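Local coordinates for aq_2013 protein (Aquifex aeolicus, PDB 2P6C) that is of unknown function but belongs to the YjbQ (UPF0047) family and forms an assembly of three chains, at residues A[33-37]-A[104-108]. Sequence-based numbering, arbitrary orientation.
Sequences EVKEG and ITNGK
The carbonyl oxygen of I104 has several partners. G37 N donates a hydrogen bond to I104 O at 3.1 Å, tilted slightly from the carbonyl plane, while E36 CA lies 3.2 Å from I104 O in a CA-H...O contact; K133 of a second subunit adds a weak bond. The return bond, I104 N to G37 O, measures 2.9 Å and completes an antiparallel hydrogen-bonded pair. Beyond it the pairing changes character: G107 N, rather than N106 N, bonds K35 O, at 3.0 Å and nearly straight (167° at the hydrogen), using a lone pair in the carbonyl plane. The side chain of E36 bridges the same interval. Its chain bends at chi2 (-66°), which turns the carboxylate back over the other segment, and N106 N meets E36 OE2 at 2.9 Å from above the carboxylate plane, 49° out of it. OE1, the other oxygen, forms a salt bridge with K133 of the second subunit, so one carboxylate serves both the turn and the subunit interface. Replacing E36 with an alanine would probably leave the N106 amide without this acceptor and the neighbouring subunit's lysine without this carboxylate as a countercharge. V34 and I104 both also touch I134 of strand 128-136; V34 CG1 lies 4.0 Å from I104 CD1, the two side chains crossing at about a right angle. T105 N bonds K108 O at 2.7 Å, with a weak reciprocal bond, and N106 and G107 both have positive phi, as a type I' turn requires and glycine favours. Together with the classic beta bulge that K35 and E36 form opposite E137, this tight turn follows strand 99-104 and packs beside the start of strand 37-43, where these neighbouring antiparallel strands of the four-stranded sheet pair.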
# COMPACT_ATOMS: atom_id res chain seq x y z
N GLU A 33 19.10 -4.49 15.95
CA GLU A 33 19.15 -5.57 16.93
C GLU A 33 17.76 -6.12 17.25
O GLU A 33 17.56 -6.89 18.18
CB GLU A 33 19.81 -5.02 18.20
CG GLU A 33 21.30 -4.74 18.01
CD GLU A 33 21.94 -4.45 19.35
OE1 GLU A 33 21.41 -3.62 20.08
OE2 GLU A 33 22.97 -5.05 19.65
N VAL A 34 16.76 -5.74 16.46
CA VAL A 34 15.37 -6.21 16.64
C VAL A 34 15.31 -7.70 16.26
O VAL A 34 15.88 -8.14 15.27
CB VAL A 34 14.33 -5.31 15.85
CG1 VAL A 34 12.98 -6.02 15.77
CG2 VAL A 34 14.15 -3.98 16.56
N LYS A 35 14.72 -8.45 17.12
CA LYS A 35 14.43 -9.91 16.92
C LYS A 35 13.13 -10.07 16.23
O LYS A 35 12.98 -10.84 15.29
CB LYS A 35 14.30 -10.76 18.21
CG LYS A 35 15.66 -11.25 18.73
CD LYS A 35 16.08 -10.54 20.01
CE LYS A 35 15.10 -10.77 21.16
NZ LYS A 35 15.71 -10.35 22.43
N GLU A 36 12.09 -9.53 16.63
CA GLU A 36 10.74 -9.67 16.12
C GLU A 36 10.16 -8.26 15.97
O GLU A 36 10.19 -7.48 16.91
CB GLU A 36 9.89 -10.47 17.11
CG GLU A 36 10.44 -11.86 17.44
CD GLU A 36 10.43 -12.81 16.26
OE1 GLU A 36 9.51 -12.72 15.42
OE2 GLU A 36 11.34 -13.66 16.17
N GLY A 37 9.65 -7.93 14.79
CA GLY A 37 9.08 -6.60 14.62
C GLY A 37 8.59 -6.26 13.23
O GLY A 37 8.35 -7.14 12.40
N ILE A 104 9.97 -8.69 10.62
CA ILE A 104 11.27 -9.12 11.05
C ILE A 104 11.07 -10.34 11.92
O ILE A 104 10.40 -10.30 12.95
CB ILE A 104 11.90 -8.01 11.89
CG1 ILE A 104 12.31 -6.83 10.99
CG2 ILE A 104 13.18 -8.52 12.60
CD1 ILE A 104 12.69 -5.59 11.80
N THR A 105 11.62 -11.48 11.51
CA THR A 105 11.40 -12.74 12.19
C THR A 105 12.75 -13.38 12.54
O THR A 105 13.57 -13.66 11.68
CB THR A 105 10.58 -13.64 11.26
OG1 THR A 105 9.41 -12.93 10.85
CG2 THR A 105 10.15 -14.90 12.02
N ASN A 106 12.99 -13.65 13.82
CA ASN A 106 14.23 -14.26 14.29
C ASN A 106 15.45 -13.41 13.83
O ASN A 106 16.47 -13.93 13.39
CB ASN A 106 14.29 -15.73 13.77
CG ASN A 106 13.29 -16.67 14.47
OD1 ASN A 106 12.92 -16.48 15.62
ND2 ASN A 106 12.86 -17.70 13.71
N GLY A 107 15.31 -12.09 13.96
CA GLY A 107 16.40 -11.17 13.63
C GLY A 107 16.68 -11.08 12.11
O GLY A 107 17.77 -10.74 11.68
N LYS A 108 15.63 -11.40 11.33
CA LYS A 108 15.81 -11.38 9.89
C LYS A 108 14.62 -10.78 9.15
O LYS A 108 13.46 -10.93 9.55
CB LYS A 108 15.96 -12.82 9.44
CG LYS A 108 17.37 -13.33 9.70
CD LYS A 108 17.46 -14.85 9.59
CE LYS A 108 16.29 -15.56 10.29
NZ LYS A 108 16.25 -16.96 9.86